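PDB 6QGI: VP5 from Halorubrum pleomorphic virus 2, which serves as an envelope protein of a haloarchaeal pleomorphic virus and probably drives fusion of the viral membrane with that of its host. Local coordinates for residues 18-23 against 108-113; 51-55 against 119-123; 59-63 against 227-231; 161-167 against 178-183. All coordinates share one frame; numbering follows the deposited sequence.

In the fold
Contacts 1, 2 and 3 lie in one helical core, contact 3 touching both of the others. Contacts 1 and 2 use different turns of helix 91-133, their centres about 16 Å apart, while contacts 2 and 3 follow each other along helix 37-60, where V60 N lies 2.8 Å from N55 O, a probable hydrogen bond. Contact 3 touches contact 1 as well: F113 packs against I59, W228 and I231. Contact 4 belongs to a small antiparallel sheet and lies farther out, about 25 Å from the centre of the chain; it reaches contact 2 through V121 CG1, 3.5 Å from T181 O. The glycan on N396 belongs to another part of the chain.

Contact 1 of 4, residues 18-23 against 108-113; sequences WALREF and TVQSNF
The N112 side-chain amide faces residues 18-23, the end of a 3-10 turn and the loop after it, which pass alongside long helix 91-133 in the helical part of this envelope protein. Three polar links join them. N112 ND2 donates to W18 O at 2.8 Å, with an N-H...O angle of 162° and the acceptor near the amide plane; a second, weak bond runs from N112 ND2 to R21 O. In return F23 N donates a hydrogen bond to N112 OD1 at 3.3 Å, nearly straight along its N-H (177°) but from above the carbonyl plane. One amide serves three backbone groups of the loop, and these bonds hold its flat end in one orientation.

Packing contacts flank this pattern. W18 CG sits between its backbone N and carbonyl carbon (chi1 61°), which lays the indole against the helix, with CZ3 4.0 Å from V109 CG1 and also near F113 CB. V109 spreads its two methyls, CG1 to this ring and CG2 to A19 O at 3.3 Å. The polar end of R21 leads elsewhere, to a salt bridge with D289 of helix 285-292. One turn before N112, T108 CG2 rests 3.5 Å from E22 N.

Contact 2 of 4, residues 51-55 against 119-123; sequences RKSTN and ESVAE
R51 reaches across to E123 and S120 from helix 37-60. Its CB already lies 3.5 Å from E123 OE2, and CG, anti to the backbone N (chi1 -174°), lies near both that oxygen and S120 OG. Bends at chi2 and chi3 then fold the chain over the serine, with CD 3.4 Å from S120 OG. NE donates to E123 OE2 at 2.8 Å and NH2 to E123 OE1 at 3.0 Å, a side-on salt bridge with one nitrogen to each oxygen. Both oxygens lie near the guanidinium plane, yet the arginine meets them from above the carboxylate plane, the two planes being 59° apart. E119 CB lies over one guanidinium face.

The setting is a pair of antiparallel helices, 37-60 and 91-133, whose short segments run at 173° with their axes 11.5 Å apart. That wide spacing is bridged by long polar side chains. Beyond the salt bridge, NH1 bonds V26 O, E123 OE1 takes D29 N and E119 OE2 takes S28 N, so the backbone of residues 26-29, ahead of helix 37-60, adds bonds to these charged groups.

One turn further along, N55 ND2 donates to S120 OG at 3.0 Å, the serine oxygen close to the amide plane. S120 OG also bonds T116 O in its own helix.

Contact 3 of 4, residues 59-63 against 227-231; sequences IVDNQ and NWKPI
With I59 CG2 anti to the backbone N and CG1 beside it (chi1 -70°), both branches of I59 meet W228, whose own CG is anti to its carbonyl carbon. I59 CG2 stands over the six-membered ring in a CH-pi contact, 4.2 Å from the centroid and 21° off the normal. The other branch reaches the rim, I59 CD1 lying 3.6 Å from W228 CZ3. V60 CG2 comes in obliquely on the same side of the indole, 3.7 Å from W228 NE1, and the two aliphatic side chains cross the indole at about right angles.

These residues join the end region of helix 37-60 and the chain that follows to the first turns of helix 225-253, an apolar seam in the helical core of the envelope protein. Helix 91-133 closes it from another direction: the indole of W228 meets W117 edge-to-face and F113 with planes at about 50°, while I59 and I231 also pack on F113.

I231 pushes CD1 into the seam, 3.7 Å from I59 CG2 and 3.4 Å from I59 O. Lower on the same branch, I231 CG1 meets Q63 CG at 3.4 Å; the glutamine chain, bent at chi2, brings its aliphatic part against the isoleucine. At the other end, V60 CG1 lies 4.0 Å from N227 CB.

Contact 4 of 4, residues 161-167 against 178-183; sequences SGSTDAT and SVGTVE
T167 and V179 form an antiparallel hydrogen-bonded pair. V179 N donates to T167 O at 2.8 Å, nearly straight at 173°, whereas the return bond from T167 N to V179 O is weak. S178 CA adds a CA-H...O contact to the same T167 O.

Hydroxyl groups tie the preceding loop to this strand. S178 OG, anti to its backbone N (chi1 -171°), turns toward the loop and accepts from G162 N at 2.9 Å. T181 OG1 donates to D165 O at 2.8 Å, coming from above the carbonyl plane; N159 ND2 is a further partner of this hydroxyl.

Van der Waals contacts fill in between. A166 CB lies 3.3 Å from V179 O and 3.5 Å from S178 OG, and S161 CB sits 3.1 Å from S178 O. T181 CG2 meets T167 OG1 at 3.3 Å, the two threonine side chains crossing at about a right angle; T167 OG1 itself bonds D194. D165 OD2 and E183 OE2 are like charges only 4.4 Å apart, and the hydrogen bond from N159 ND2 to E183 OE2 may offset part of the repulsion.

A type I turn from S163 to A166, held by A166 N to S163 O, helps bring the chain back. Strand 176-186 pairs with 155-159, 167-170 and 189-193 in a small antiparallel sheet packed on helix 91-133.

Contact 1 of 4, residues 18-23 against 108-113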
loop_
_atom_site.group_PDB
_atom_site.type_symbol
_atom_site.label_atom_id
_atom_site.label_comp_id
_atom_site.label_asym_id
_atom_site.label_seq_id
_atom_site.Cartn_x
_atom_site.Cartn_y
_atom_site.Cartn_z
ATOM N N TRP A 18 3.119 4.201 8.112
ATOM C CA TRP A 18 2.032 4.762 8.921
ATOM C C TRP A 18 1.693 3.886 10.126
ATOM O O TRP A 18 1.103 4.367 11.097
ATOM C CB TRP A 18 0.781 4.954 8.056
ATOM C CG TRP A 18 0.259 3.680 7.467
ATOM C CD1 TRP A 18 0.627 3.115 6.282
ATOM C CD2 TRP A 18 -0.733 2.819 8.035
ATOM N NE1 TRP A 18 -0.029 1.922 6.106
ATOM C CE2 TRP A 18 -0.899 1.733 7.148
ATOM C CE3 TRP A 18 -1.494 2.855 9.217
ATOM C CZ2 TRP A 18 -1.801 0.694 7.402
ATOM C CZ3 TRP A 18 -2.389 1.827 9.467
ATOM C CH2 TRP A 18 -2.543 0.768 8.562
ATOM N N ALA A 19 2.026 2.590 10.041
ATOM C CA ALA A 19 1.801 1.635 11.117
ATOM C C ALA A 19 3.014 1.581 12.045
ATOM O O ALA A 19 2.953 0.938 13.086
ATOM C CB ALA A 19 1.514 0.261 10.531
ATOM N N LEU A 20 4.109 2.278 11.682
ATOM C CA LEU A 20 5.336 2.285 12.478
ATOM C C LEU A 20 5.659 3.645 13.090
ATOM O O LEU A 20 6.128 3.698 14.224
ATOM C CB LEU A 20 6.521 1.818 11.625
ATOM C CG LEU A 20 6.535 0.345 11.263
ATOM C CD1 LEU A 20 7.599 0.066 10.271
ATOM C CD2 LEU A 20 6.745 -0.527 12.503
ATOM N N ARG A 21 5.427 4.741 12.343
ATOM C CA ARG A 21 5.745 6.100 12.792
ATOM C C ARG A 21 4.817 7.121 12.143
ATOM O O ARG A 21 4.028 6.744 11.278
ATOM C CB ARG A 21 7.208 6.417 12.436
ATOM C CG ARG A 21 7.430 6.533 10.927
ATOM C CD ARG A 21 8.866 6.377 10.519
ATOM N NE ARG A 21 8.944 6.089 9.088
ATOM C CZ ARG A 21 8.971 4.865 8.569
ATOM N NH1 ARG A 21 8.944 3.800 9.365
ATOM N NH2 ARG A 21 9.031 4.694 7.258
ATOM N N GLU A 22 4.941 8.415 12.527
ATOM C CA GLU A 22 4.183 9.505 11.909
ATOM C C GLU A 22 4.560 9.539 10.421
ATOM O O GLU A 22 5.744 9.591 10.085
ATOM C CB GLU A 22 4.463 10.842 12.612
ATOM C CG GLU A 22 3.410 11.898 12.331
ATOM C CD GLU A 22 3.737 13.320 12.743
ATOM O OE1 GLU A 22 4.881 13.577 13.185
ATOM O OE2 GLU A 22 2.842 14.187 12.615
ATOM N N PHE A 23 3.564 9.384 9.548
ATOM C CA PHE A 23 3.757 9.283 8.102
ATOM C C PHE A 23 3.261 10.525 7.372
ATOM O O PHE A 23 2.320 11.177 7.830
ATOM C CB PHE A 23 3.021 8.035 7.582
ATOM C CG PHE A 23 3.654 7.277 6.434
ATOM C CD1 PHE A 23 5.008 6.946 6.457
ATOM C CD2 PHE A 23 2.881 6.818 5.371
ATOM C CE1 PHE A 23 5.587 6.234 5.402
ATOM C CE2 PHE A 23 3.460 6.094 4.323
ATOM C CZ PHE A 23 4.808 5.802 4.349
ATOM N N THR A 108 -0.307 6.998 17.311
ATOM C CA THR A 108 0.411 7.352 16.083
ATOM C C THR A 108 -0.116 6.514 14.912
ATOM O O THR A 108 -0.175 7.024 13.800
ATOM C CB THR A 108 1.927 7.197 16.283
ATOM O OG1 THR A 108 2.322 7.948 17.432
ATOM C CG2 THR A 108 2.732 7.674 15.090
ATOM N N VAL A 109 -0.534 5.258 15.164
ATOM C CA VAL A 109 -1.085 4.377 14.127
ATOM C C VAL A 109 -2.511 4.843 13.810
ATOM O O VAL A 109 -2.812 5.061 12.634
ATOM C CB VAL A 109 -1.012 2.866 14.500
ATOM C CG1 VAL A 109 -1.692 1.991 13.452
ATOM C CG2 VAL A 109 0.433 2.424 14.701
ATOM N N GLN A 110 -3.366 5.029 14.845
ATOM C CA GLN A 110 -4.755 5.498 14.689
ATOM C C GLN A 110 -4.823 6.856 13.994
ATOM O O GLN A 110 -5.656 7.038 13.108
ATOM C CB GLN A 110 -5.462 5.610 16.041
ATOM C CG GLN A 110 -5.789 4.293 16.718
ATOM C CD GLN A 110 -6.148 4.505 18.167
ATOM O OE1 GLN A 110 -5.543 5.318 18.883
ATOM N NE2 GLN A 110 -7.137 3.769 18.638
ATOM N N SER A 111 -3.941 7.802 14.388
ATOM C CA SER A 111 -3.876 9.149 13.816
ATOM C C SER A 111 -3.544 9.102 12.343
ATOM O O SER A 111 -4.208 9.778 11.571
ATOM C CB SER A 111 -2.858 10.018 14.547
ATOM O OG SER A 111 -3.199 10.122 15.919
ATOM N N ASN A 112 -2.543 8.295 11.945
ATOM C CA ASN A 112 -2.138 8.165 10.543
ATOM C C ASN A 112 -3.270 7.618 9.693
ATOM O O ASN A 112 -3.511 8.134 8.604
ATOM C CB ASN A 112 -0.908 7.278 10.411
ATOM C CG ASN A 112 0.369 7.921 10.875
ATOM O OD1 ASN A 112 0.567 9.139 10.795
ATOM N ND2 ASN A 112 1.267 7.106 11.387
ATOM N N PHE A 113 -3.977 6.594 10.209
ATOM C CA PHE A 113 -5.105 5.939 9.562
ATOM C C PHE A 113 -6.285 6.909 9.384
ATOM O O PHE A 113 -6.926 6.907 8.335
ATOM C CB PHE A 113 -5.520 4.707 10.385
ATOM C CG PHE A 113 -6.752 3.972 9.916
ATOM C CD1 PHE A 113 -6.675 3.038 8.894
ATOM C CD2 PHE A 113 -7.977 4.162 10.542
ATOM C CE1 PHE A 113 -7.815 2.355 8.466
ATOM C CE2 PHE A 113 -9.113 3.477 10.114
ATOM C CZ PHE A 113 -9.023 2.572 9.085
#

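Contact 2 of 4, residues 51-55 against 119-123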
loop_
_atom_site.group_PDB
_atom_site.type_symbol
_atom_site.label_atom_id
_atom_site.label_comp_id
_atom_site.label_asym_id
_atom_site.label_seq_id
_atom_site.Cartn_x
_atom_site.Cartn_y
_atom_site.Cartn_z
ATOM N N ARG A 51 -6.646 9.072 -5.324
ATOM C CA ARG A 51 -6.959 8.966 -3.897
ATOM C C ARG A 51 -7.190 7.511 -3.510
ATOM O O ARG A 51 -6.655 7.080 -2.493
ATOM C CB ARG A 51 -8.175 9.831 -3.507
ATOM C CG ARG A 51 -8.467 9.890 -1.989
ATOM C CD ARG A 51 -7.288 10.350 -1.136
ATOM N NE ARG A 51 -6.897 11.725 -1.442
ATOM C CZ ARG A 51 -5.821 12.331 -0.951
ATOM N NH1 ARG A 51 -5.012 11.689 -0.121
ATOM N NH2 ARG A 51 -5.544 13.580 -1.297
ATOM N N LYS A 52 -7.958 6.755 -4.328
ATOM C CA LYS A 52 -8.253 5.335 -4.111
ATOM C C LYS A 52 -6.966 4.516 -4.130
ATOM O O LYS A 52 -6.818 3.605 -3.322
ATOM C CB LYS A 52 -9.225 4.815 -5.183
ATOM C CG LYS A 52 -9.790 3.432 -4.888
ATOM C CD LYS A 52 -9.972 2.641 -6.170
ATOM C CE LYS A 52 -10.587 1.286 -5.934
ATOM N NZ LYS A 52 -9.658 0.341 -5.252
ATOM N N SER A 53 -6.041 4.855 -5.043
ATOM C CA SER A 53 -4.756 4.186 -5.184
ATOM C C SER A 53 -3.848 4.461 -3.982
ATOM O O SER A 53 -3.307 3.505 -3.449
ATOM C CB SER A 53 -4.065 4.596 -6.480
ATOM O OG SER A 53 -3.004 3.696 -6.755
ATOM N N THR A 54 -3.710 5.733 -3.534
ATOM C CA THR A 54 -2.866 6.093 -2.381
ATOM C C THR A 54 -3.468 5.573 -1.059
ATOM O O THR A 54 -2.706 5.243 -0.149
ATOM C CB THR A 54 -2.586 7.608 -2.302
ATOM O OG1 THR A 54 -3.803 8.330 -2.125
ATOM C CG2 THR A 54 -1.813 8.137 -3.509
ATOM N N ASN A 55 -4.816 5.485 -0.952
ATOM C CA ASN A 55 -5.473 4.939 0.247
ATOM C C ASN A 55 -5.293 3.430 0.302
ATOM O O ASN A 55 -5.189 2.866 1.393
ATOM C CB ASN A 55 -6.960 5.297 0.294
ATOM C CG ASN A 55 -7.263 6.738 0.606
ATOM O OD1 ASN A 55 -6.394 7.529 0.967
ATOM N ND2 ASN A 55 -8.521 7.113 0.471
ATOM N N GLU A 119 -8.052 13.449 4.884
ATOM C CA GLU A 119 -7.558 14.067 3.648
ATOM C C GLU A 119 -8.426 13.688 2.454
ATOM O O GLU A 119 -8.594 14.504 1.548
ATOM C CB GLU A 119 -6.090 13.695 3.373
ATOM C CG GLU A 119 -5.315 14.795 2.660
ATOM C CD GLU A 119 -5.288 16.162 3.324
ATOM O OE1 GLU A 119 -5.255 16.224 4.574
ATOM O OE2 GLU A 119 -5.294 17.176 2.591
ATOM N N SER A 120 -9.000 12.476 2.467
ATOM C CA SER A 120 -9.890 11.997 1.411
ATOM C C SER A 120 -11.242 12.734 1.456
ATOM O O SER A 120 -11.735 13.145 0.407
ATOM C CB SER A 120 -10.109 10.493 1.537
ATOM O OG SER A 120 -8.925 9.746 1.757
ATOM N N VAL A 121 -11.826 12.908 2.669
ATOM C CA VAL A 121 -13.111 13.594 2.891
ATOM C C VAL A 121 -12.942 15.097 2.579
ATOM O O VAL A 121 -13.811 15.674 1.922
ATOM C CB VAL A 121 -13.691 13.348 4.319
ATOM C CG1 VAL A 121 -14.998 14.112 4.537
ATOM C CG2 VAL A 121 -13.908 11.862 4.577
ATOM N N ALA A 122 -11.818 15.711 3.028
ATOM C CA ALA A 122 -11.491 17.123 2.778
ATOM C C ALA A 122 -11.398 17.406 1.270
ATOM O O ALA A 122 -11.948 18.403 0.790
ATOM C CB ALA A 122 -10.184 17.489 3.462
ATOM N N GLU A 123 -10.717 16.507 0.532
ATOM C CA GLU A 123 -10.546 16.562 -0.920
ATOM C C GLU A 123 -11.892 16.388 -1.611
ATOM O O GLU A 123 -12.154 17.077 -2.602
ATOM C CB GLU A 123 -9.569 15.469 -1.363
ATOM C CG GLU A 123 -9.112 15.555 -2.801
ATOM C CD GLU A 123 -8.217 14.396 -3.177
ATOM O OE1 GLU A 123 -7.075 14.648 -3.620
ATOM O OE2 GLU A 123 -8.658 13.235 -3.029
#

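Contact 3 of 4, residues 59-63 against 227-231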
loop_
_atom_site.group_PDB
_atom_site.type_symbol
_atom_site.label_atom_id
_atom_site.label_comp_id
_atom_site.label_asym_id
_atom_site.label_seq_id
_atom_site.Cartn_x
_atom_site.Cartn_y
_atom_site.Cartn_z
ATOM N N ILE A 59 -3.297 2.089 3.393
ATOM C CA ILE A 59 -4.196 1.481 4.378
ATOM C C ILE A 59 -5.081 0.316 3.868
ATOM O O ILE A 59 -5.057 -0.749 4.487
ATOM C CB ILE A 59 -5.086 2.601 4.987
ATOM C CG1 ILE A 59 -4.264 3.542 5.894
ATOM C CG2 ILE A 59 -6.280 2.006 5.739
ATOM C CD1 ILE A 59 -4.974 4.745 6.306
ATOM N N VAL A 60 -5.894 0.541 2.824
ATOM C CA VAL A 60 -6.921 -0.391 2.353
ATOM C C VAL A 60 -6.346 -1.737 1.889
ATOM O O VAL A 60 -6.918 -2.763 2.250
ATOM C CB VAL A 60 -7.835 0.252 1.267
ATOM C CG1 VAL A 60 -8.979 -0.673 0.863
ATOM C CG2 VAL A 60 -8.396 1.587 1.758
ATOM N N ASP A 61 -5.238 -1.755 1.132
ATOM C CA ASP A 61 -4.682 -3.022 0.632
ATOM C C ASP A 61 -3.809 -3.765 1.649
ATOM O O ASP A 61 -3.459 -4.916 1.403
ATOM C CB ASP A 61 -3.896 -2.796 -0.671
ATOM C CG ASP A 61 -4.753 -2.725 -1.926
ATOM O OD1 ASP A 61 -6.001 -2.697 -1.795
ATOM O OD2 ASP A 61 -4.174 -2.702 -3.045
ATOM N N ASN A 62 -3.493 -3.145 2.800
ATOM C CA ASN A 62 -2.626 -3.774 3.793
ATOM C C ASN A 62 -3.302 -3.852 5.169
ATOM O O ASN A 62 -2.899 -3.163 6.102
ATOM C CB ASN A 62 -1.280 -3.023 3.879
ATOM C CG ASN A 62 -0.723 -2.576 2.544
ATOM O OD1 ASN A 62 -0.548 -3.363 1.623
ATOM N ND2 ASN A 62 -0.449 -1.292 2.411
ATOM N N GLN A 63 -4.316 -4.712 5.295
ATOM C CA GLN A 63 -5.054 -4.912 6.547
ATOM C C GLN A 63 -4.409 -6.008 7.378
ATOM O O GLN A 63 -4.689 -6.123 8.575
ATOM C CB GLN A 63 -6.531 -5.280 6.283
ATOM C CG GLN A 63 -7.143 -4.678 5.019
ATOM C CD GLN A 63 -6.945 -5.526 3.784
ATOM O OE1 GLN A 63 -6.044 -6.368 3.700
ATOM N NE2 GLN A 63 -7.798 -5.320 2.792
ATOM N N ASN A 227 -14.696 -0.829 3.704
ATOM C CA ASN A 227 -13.318 -1.281 3.501
ATOM C C ASN A 227 -12.394 -0.769 4.611
ATOM O O ASN A 227 -11.329 -1.343 4.831
ATOM C CB ASN A 227 -12.802 -0.829 2.136
ATOM C CG ASN A 227 -13.447 -1.522 0.962
ATOM O OD1 ASN A 227 -14.109 -2.560 1.090
ATOM N ND2 ASN A 227 -13.248 -0.961 -0.222
ATOM N N TRP A 228 -12.812 0.294 5.310
ATOM C CA TRP A 228 -12.068 0.932 6.394
ATOM C C TRP A 228 -12.476 0.376 7.767
ATOM O O TRP A 228 -11.624 0.275 8.649
ATOM C CB TRP A 228 -12.284 2.449 6.340
ATOM C CG TRP A 228 -11.613 3.112 5.171
ATOM C CD1 TRP A 228 -11.978 3.035 3.856
ATOM C CD2 TRP A 228 -10.446 3.944 5.217
ATOM N NE1 TRP A 228 -11.114 3.774 3.080
ATOM C CE2 TRP A 228 -10.163 4.344 3.891
ATOM C CE3 TRP A 228 -9.624 4.412 6.257
ATOM C CZ2 TRP A 228 -9.093 5.191 3.580
ATOM C CZ3 TRP A 228 -8.552 5.230 5.944
ATOM C CH2 TRP A 228 -8.294 5.613 4.619
ATOM N N LYS A 229 -13.763 -0.003 7.937
ATOM C CA LYS A 229 -14.309 -0.580 9.174
ATOM C C LYS A 229 -13.569 -1.878 9.591
ATOM O O LYS A 229 -13.212 -1.958 10.768
ATOM C CB LYS A 229 -15.829 -0.821 9.068
ATOM C CG LYS A 229 -16.476 -1.468 10.291
ATOM C CD LYS A 229 -16.373 -0.608 11.538
ATOM C CE LYS A 229 -17.227 -1.142 12.654
ATOM N NZ LYS A 229 -16.846 -0.539 13.959
ATOM N N PRO A 230 -13.285 -2.878 8.707
ATOM C CA PRO A 230 -12.545 -4.065 9.173
ATOM C C PRO A 230 -11.136 -3.727 9.670
ATOM O O PRO A 230 -10.691 -4.344 10.638
ATOM C CB PRO A 230 -12.487 -4.966 7.933
ATOM C CG PRO A 230 -13.565 -4.478 7.048
ATOM C CD PRO A 230 -13.601 -3.005 7.270
ATOM N N ILE A 231 -10.444 -2.749 9.026
ATOM C CA ILE A 231 -9.089 -2.327 9.419
ATOM C C ILE A 231 -9.146 -1.641 10.797
ATOM O O ILE A 231 -8.314 -1.961 11.648
ATOM C CB ILE A 231 -8.384 -1.441 8.356
ATOM C CG1 ILE A 231 -8.369 -2.132 6.989
ATOM C CG2 ILE A 231 -6.953 -1.089 8.795
ATOM C CD1 ILE A 231 -8.171 -1.231 5.828
#

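Contact 4 of 4, residues 161-167 against 178-183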
loop_
_atom_site.group_PDB
_atom_site.type_symbol
_atom_site.label_atom_id
_atom_site.label_comp_id
_atom_site.label_asym_id
_atom_site.label_seq_id
_atom_site.Cartn_x
_atom_site.Cartn_y
_atom_site.Cartn_z
ATOM N N SER A 161 -12.835 17.077 8.934
ATOM C CA SER A 161 -12.488 17.160 10.356
ATOM C C SER A 161 -12.563 18.617 10.825
ATOM O O SER A 161 -12.096 19.522 10.127
ATOM C CB SER A 161 -11.106 16.570 10.619
ATOM O OG SER A 161 -10.078 17.256 9.927
ATOM N N GLY A 162 -13.238 18.824 11.945
ATOM C CA GLY A 162 -13.474 20.149 12.498
ATOM C C GLY A 162 -14.914 20.590 12.327
ATOM O O GLY A 162 -15.446 21.281 13.201
ATOM N N SER A 163 -15.566 20.173 11.205
ATOM C CA SER A 163 -16.965 20.481 10.881
ATOM C C SER A 163 -17.919 19.922 11.931
ATOM O O SER A 163 -17.587 18.941 12.605
ATOM C CB SER A 163 -17.343 19.936 9.509
ATOM O OG SER A 163 -16.600 20.575 8.486
ATOM N N THR A 164 -19.105 20.547 12.070
ATOM C CA THR A 164 -20.120 20.150 13.054
ATOM C C THR A 164 -20.646 18.724 12.813
ATOM O O THR A 164 -21.107 18.084 13.763
ATOM C CB THR A 164 -21.273 21.161 13.103
ATOM O OG1 THR A 164 -21.713 21.472 11.781
ATOM C CG2 THR A 164 -20.893 22.433 13.844
ATOM N N ASP A 165 -20.544 18.218 11.568
ATOM C CA ASP A 165 -21.022 16.883 11.234
ATOM C C ASP A 165 -19.870 15.851 11.151
ATOM O O ASP A 165 -20.092 14.711 10.731
ATOM C CB ASP A 165 -21.863 16.920 9.953
ATOM C CG ASP A 165 -23.168 17.667 10.143
ATOM O OD1 ASP A 165 -24.082 17.112 10.793
ATOM O OD2 ASP A 165 -23.271 18.813 9.656
ATOM N N ALA A 166 -18.662 16.234 11.616
ATOM C CA ALA A 166 -17.505 15.342 11.712
ATOM C C ALA A 166 -17.532 14.667 13.083
ATOM O O ALA A 166 -17.875 15.314 14.075
ATOM C CB ALA A 166 -16.212 16.117 11.514
ATOM N N THR A 167 -17.217 13.363 13.140
ATOM C CA THR A 167 -17.241 12.582 14.389
ATOM C C THR A 167 -15.990 12.873 15.227
ATOM O O THR A 167 -14.968 13.280 14.685
ATOM C CB THR A 167 -17.375 11.074 14.070
ATOM O OG1 THR A 167 -18.309 10.892 13.005
ATOM C CG2 THR A 167 -17.827 10.245 15.272
ATOM N N SER A 178 -10.841 14.849 15.509
ATOM C CA SER A 178 -12.029 14.975 14.670
ATOM C C SER A 178 -11.816 14.177 13.379
ATOM O O SER A 178 -10.758 14.291 12.758
ATOM C CB SER A 178 -12.333 16.439 14.367
ATOM O OG SER A 178 -13.593 16.582 13.730
ATOM N N VAL A 179 -12.781 13.322 13.014
ATOM C CA VAL A 179 -12.691 12.504 11.805
ATOM C C VAL A 179 -13.801 12.919 10.843
ATOM O O VAL A 179 -14.970 13.020 11.237
ATOM C CB VAL A 179 -12.692 10.972 12.079
ATOM C CG1 VAL A 179 -12.672 10.167 10.773
ATOM C CG2 VAL A 179 -11.510 10.575 12.957
ATOM N N GLY A 180 -13.398 13.158 9.592
ATOM C CA GLY A 180 -14.272 13.562 8.501
ATOM C C GLY A 180 -15.326 12.525 8.185
ATOM O O GLY A 180 -15.072 11.324 8.330
ATOM N N THR A 181 -16.534 12.981 7.786
ATOM C CA THR A 181 -17.623 12.057 7.464
ATOM C C THR A 181 -18.148 12.241 6.052
ATOM O O THR A 181 -18.226 13.364 5.549
ATOM C CB THR A 181 -18.802 12.159 8.450
ATOM O OG1 THR A 181 -19.408 13.451 8.366
ATOM C CG2 THR A 181 -18.423 11.810 9.872
ATOM N N VAL A 182 -18.532 11.117 5.435
ATOM C CA VAL A 182 -19.184 11.061 4.131
ATOM C C VAL A 182 -20.682 11.015 4.455
ATOM O O VAL A 182 -21.150 10.069 5.086
ATOM C CB VAL A 182 -18.692 9.881 3.249
ATOM C CG1 VAL A 182 -19.369 9.897 1.884
ATOM C CG2 VAL A 182 -17.175 9.909 3.092
ATOM N N GLU A 183 -21.404 12.083 4.100
ATOM C CA GLU A 183 -22.824 12.278 4.388
ATOM C C GLU A 183 -23.723 11.931 3.205
ATOM O O GLU A 183 -23.455 12.349 2.078
ATOM C CB GLU A 183 -23.050 13.745 4.794
ATOM C CG GLU A 183 -24.439 14.100 5.297
ATOM C CD GLU A 183 -24.609 15.537 5.757
ATOM O OE1 GLU A 183 -25.767 16.010 5.780
ATOM O OE2 GLU A 183 -23.596 16.189 6.106
#